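Local atomic coordinates of ORF131 protein (Ralstonia metallidurans, PDB entry 2WTO), a protein that probably binds heavy-metal ions and contributes to heavy-metal resistance. Residues 92-97 and 118-123. Residues are numbered along the deposited sequence; the frame is centred on the assembly and turned at random.
Sequences WTFAQM and VRVYID. With MG (magnesium ion), chain I.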
ATOM      1  N   TRP A  92      -7.604  10.932  -4.037  1.00  5.30           N
ATOM      2  CA  TRP A  92      -7.916  11.387  -2.690  1.00  5.56           C
ATOM      3  C   TRP A  92      -6.650  11.847  -2.001  1.00  5.62           C
ATOM      4  O   TRP A  92      -5.610  11.212  -2.146  1.00  5.58           O
ATOM      5  CB  TRP A  92      -8.505  10.229  -1.880  1.00  5.22           C
ATOM      6  CG  TRP A  92      -9.084  10.620  -0.558  1.00  5.70           C
ATOM      7  CD1 TRP A  92      -8.470  10.574   0.662  1.00  4.64           C
ATOM      8  CD2 TRP A  92     -10.405  11.116  -0.333  1.00  5.12           C
ATOM      9  NE1 TRP A  92      -9.344  11.019   1.644  1.00  4.82           N
ATOM     10  CE2 TRP A  92     -10.539  11.351   1.056  1.00  4.68           C
ATOM     11  CE3 TRP A  92     -11.494  11.401  -1.172  1.00  5.36           C
ATOM     12  CZ2 TRP A  92     -11.716  11.851   1.618  1.00  4.48           C
ATOM     13  CZ3 TRP A  92     -12.657  11.893  -0.612  1.00  6.29           C
ATOM     14  CH2 TRP A  92     -12.758  12.106   0.771  1.00  6.60           C
ATOM     15  N   THR A  93      -6.734  12.934  -1.234  1.00  5.14           N
ATOM     16  CA  THR A  93      -5.612  13.353  -0.395  1.00  4.81           C
ATOM     17  C   THR A  93      -5.971  13.056   1.063  1.00  5.27           C
ATOM     18  O   THR A  93      -6.935  13.593   1.605  1.00  5.31           O
ATOM     19  CB  THR A  93      -5.274  14.877  -0.526  1.00  7.54           C
ATOM     20  OG1 THR A  93      -4.833  15.174  -1.864  1.00  5.04           O
ATOM     21  CG2 THR A  93      -4.137  15.249   0.445  1.00  5.16           C
ATOM     22  N   PHE A  94      -5.212  12.171   1.687  1.00  4.63           N
ATOM     23  CA  PHE A  94      -5.537  11.744   3.042  1.00  6.71           C
ATOM     24  C   PHE A  94      -5.208  12.808   4.072  1.00  4.48           C
ATOM     25  O   PHE A  94      -4.219  13.550   3.938  1.00  7.53           O
ATOM     26  CB  PHE A  94      -4.894  10.391   3.340  1.00  6.31           C
ATOM     27  CG  PHE A  94      -5.505   9.302   2.529  1.00  7.05           C
ATOM     28  CD1 PHE A  94      -6.653   8.645   2.978  1.00  5.12           C
ATOM     29  CD2 PHE A  94      -5.013   9.010   1.269  1.00  6.94           C
ATOM     30  CE1 PHE A  94      -7.269   7.660   2.191  1.00  7.19           C
ATOM     31  CE2 PHE A  94      -5.624   8.051   0.473  1.00  6.49           C
ATOM     32  CZ  PHE A  94      -6.755   7.377   0.927  1.00  5.99           C
ATOM     33  N   ALA A  95      -6.084  12.921   5.071  1.00  5.58           N
ATOM     34  CA  ALA A  95      -5.921  13.895   6.145  1.00  6.64           C
ATOM     35  C   ALA A  95      -4.688  13.588   6.996  1.00  6.55           C
ATOM     36  O   ALA A  95      -4.090  12.508   6.883  1.00  6.40           O
ATOM     37  CB  ALA A  95      -7.192  13.914   7.043  1.00  6.26           C
ATOM     38  N   GLN A  96      -4.322  14.536   7.863  1.00  6.33           N
ATOM     39  CA  GLN A  96      -3.224  14.348   8.802  1.00  7.24           C
ATOM     40  C   GLN A  96      -3.795  13.736  10.089  1.00 10.05           C
ATOM     41  O   GLN A  96      -4.435  14.431  10.888  1.00  9.97           O
ATOM     42  CB  GLN A  96      -2.547  15.688   9.110  1.00  8.78           C
ATOM     43  CG  GLN A  96      -1.938  16.385   7.868  1.00  6.58           C
ATOM     44  CD  GLN A  96      -0.690  15.681   7.324  1.00  8.01           C
ATOM     45  OE1 GLN A  96      -0.008  14.944   8.035  1.00  7.31           O
ATOM     46  NE2 GLN A  96      -0.382  15.931   6.068  1.00  9.38           N
ATOM     47  N   MET A  97      -3.561  12.446  10.298  1.00  8.23           N
ATOM     48  CA  MET A  97      -4.227  11.723  11.386  1.00  7.89           C
ATOM     49  C   MET A  97      -3.411  11.656  12.664  1.00  9.57           C
ATOM     50  O   MET A  97      -2.218  11.378  12.637  1.00  7.81           O
ATOM     51  CB  MET A  97      -4.572  10.308  10.939  1.00 10.43           C
ATOM     52  CG  MET A  97      -5.331  10.236   9.611  1.00 11.67           C
ATOM     53  SD  MET A  97      -6.792  11.295   9.473  1.00 17.15           S
ATOM     54  CE  MET A  97      -7.709  10.729  10.866  1.00 11.23           C
ATOM     55  N   VAL A 118     -12.839  -2.436   0.451  1.00 10.24           N
ATOM     56  CA  VAL A 118     -11.402  -2.213   0.513  1.00  9.37           C
ATOM     57  C   VAL A 118     -11.067  -1.236   1.626  1.00  8.00           C
ATOM     58  O   VAL A 118     -11.455  -0.069   1.570  1.00  6.90           O
ATOM     59  CB  VAL A 118     -10.861  -1.622  -0.812  1.00  6.82           C
ATOM     60  CG1 VAL A 118      -9.341  -1.383  -0.706  1.00  8.02           C
ATOM     61  CG2 VAL A 118     -11.203  -2.565  -1.975  1.00  8.26           C
ATOM     62  N   ARG A 119     -10.365  -1.699   2.640  1.00  8.45           N
ATOM     63  CA  ARG A 119     -10.072  -0.814   3.759  1.00  8.09           C
ATOM     64  C   ARG A 119      -8.736  -0.107   3.567  1.00  8.68           C
ATOM     65  O   ARG A 119      -7.738  -0.732   3.217  1.00  8.27           O
ATOM     66  CB  ARG A 119     -10.196  -1.544   5.096  1.00  9.97           C
ATOM     67  CG  ARG A 119     -11.685  -1.937   5.344  1.00 19.16           C
ATOM     68  CD  ARG A 119     -12.063  -2.140   6.812  1.00 16.08           C
ATOM     69  NE  ARG A 119     -11.880  -0.946   7.599  1.00 12.08           N
ATOM     70  CZ  ARG A 119     -12.816  -0.027   7.814  1.00 10.64           C
ATOM     71  NH1 ARG A 119     -14.045  -0.157   7.315  1.00 10.17           N
ATOM     72  NH2 ARG A 119     -12.515   1.024   8.541  1.00  8.45           N
ATOM     73  N   VAL A 120      -8.742   1.211   3.761  1.00  7.10           N
ATOM     74  CA  VAL A 120      -7.520   2.014   3.672  1.00  6.11           C
ATOM     75  C   VAL A 120      -6.921   2.253   5.053  1.00  6.15           C
ATOM     76  O   VAL A 120      -7.534   2.888   5.901  1.00  6.28           O
ATOM     77  CB  VAL A 120      -7.777   3.382   2.994  1.00  7.30           C
ATOM     78  CG1 VAL A 120      -6.451   4.165   2.839  1.00  6.41           C
ATOM     79  CG2 VAL A 120      -8.438   3.175   1.638  1.00  6.89           C
ATOM     80  N   TYR A 121      -5.710   1.760   5.269  1.00  7.14           N
ATOM     81  CA  TYR A 121      -5.016   1.967   6.522  1.00  7.70           C
ATOM     82  C   TYR A 121      -4.203   3.248   6.400  1.00  8.76           C
ATOM     83  O   TYR A 121      -3.302   3.322   5.575  1.00  7.68           O
ATOM     84  CB  TYR A 121      -4.088   0.783   6.773  1.00  8.72           C
ATOM     85  CG  TYR A 121      -3.616   0.676   8.175  1.00 10.88           C
ATOM     86  CD1 TYR A 121      -4.177  -0.253   9.055  1.00 10.80           C
ATOM     87  CD2 TYR A 121      -2.592   1.509   8.635  1.00 12.07           C
ATOM     88  CE1 TYR A 121      -3.715  -0.337  10.378  1.00 20.42           C
ATOM     89  CE2 TYR A 121      -2.114   1.426   9.940  1.00 18.35           C
ATOM     90  CZ  TYR A 121      -2.679   0.510  10.805  1.00 21.05           C
ATOM     91  OH  TYR A 121      -2.195   0.444  12.088  1.00 21.13           O
ATOM     92  N   ILE A 122      -4.522   4.255   7.208  1.00  6.23           N
ATOM     93  CA  ILE A 122      -3.795   5.530   7.144  1.00  6.22           C
ATOM     94  C   ILE A 122      -2.827   5.664   8.312  1.00  7.40           C
ATOM     95  O   ILE A 122      -3.236   5.628   9.475  1.00  6.45           O
ATOM     96  CB  ILE A 122      -4.776   6.722   7.182  1.00  5.02           C
ATOM     97  CG1 ILE A 122      -5.869   6.539   6.125  1.00  5.84           C
ATOM     98  CG2 ILE A 122      -3.989   8.050   7.054  1.00  5.06           C
ATOM     99  CD1 ILE A 122      -7.214   7.274   6.438  1.00  4.29           C
ATOM    100  N   ASP A 123      -1.539   5.811   7.990  1.00  7.25           N
ATOM    101  CA  ASP A 123      -0.501   5.934   8.987  1.00  8.06           C
ATOM    102  C   ASP A 123      -0.626   7.305   9.655  1.00  8.38           C
ATOM    103  O   ASP A 123      -1.022   8.291   9.016  1.00  6.50           O
ATOM    104  CB  ASP A 123       0.876   5.783   8.317  1.00  8.88           C
ATOM    105  CG  ASP A 123       2.022   5.761   9.315  1.00 15.69           C
ATOM    106  OD1 ASP A 123       1.901   5.126  10.390  1.00 18.10           O
ATOM    107  OD2 ASP A 123       3.068   6.377   9.018  1.00 21.36           O
TER
HETATM  108 MG    MG I1113       4.767   6.747   9.932  0.80 22.29          MG
HETATM  109  O   HOH W   1       4.266   5.680  11.528  1.00 11.64           O
HETATM  110  O   HOH W   2       4.148   8.357  11.072  1.00 25.61           O
HETATM  111  O   HOH W   3       5.701   8.295   8.913  1.00 31.17           O
HETATM  112  O   HOH W   4       6.655   6.609  10.939  1.00 24.45           O
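Phe94, Met97, Val120 and Ile122 make up the apolar contact between residues 92-97 and 118-123. Val120 meets the phenyl ring obliquely, its CG1 lying 3.6 Å from CE1 of Phe94. Next to it on that ring, CD1 of Ile122 comes within 3.8 Å of CD1 of Phe94. The two branches of Ile122 divide the work: with CG1 anti to the carbonyl carbon (chi1 -51°), the CG1-CD1 arm serves Phe94, while CG2 touches CG of Met97 at 3.6 Å. Within 92-97, CD1 of Trp92 lies over the centre of the Phe94 ring, 3.4 Å above its plane, so the indole covers one face.

Metal coordination belongs to the Asp123 end of 118-123. Asp123 OD2 binds magnesium at 2.0 Å, and OD1 accepts a 2.7 Å hydrogen bond from a metal-bound water. Four waters and Asp123 of the second subunit complete six ligands, so the ion joins the two subunits.

Val120 and Ile122 point toward 92-97 and Tyr121 between them away; strands 88-94 and 119-123 belong to different sheets, consistent with a cupredoxin-like sandwich. Val75 of strand 72-76 and Leu108 of helix 105-108 also touch Phe94, and Val103 of strand 101-104 adjoins Ile122.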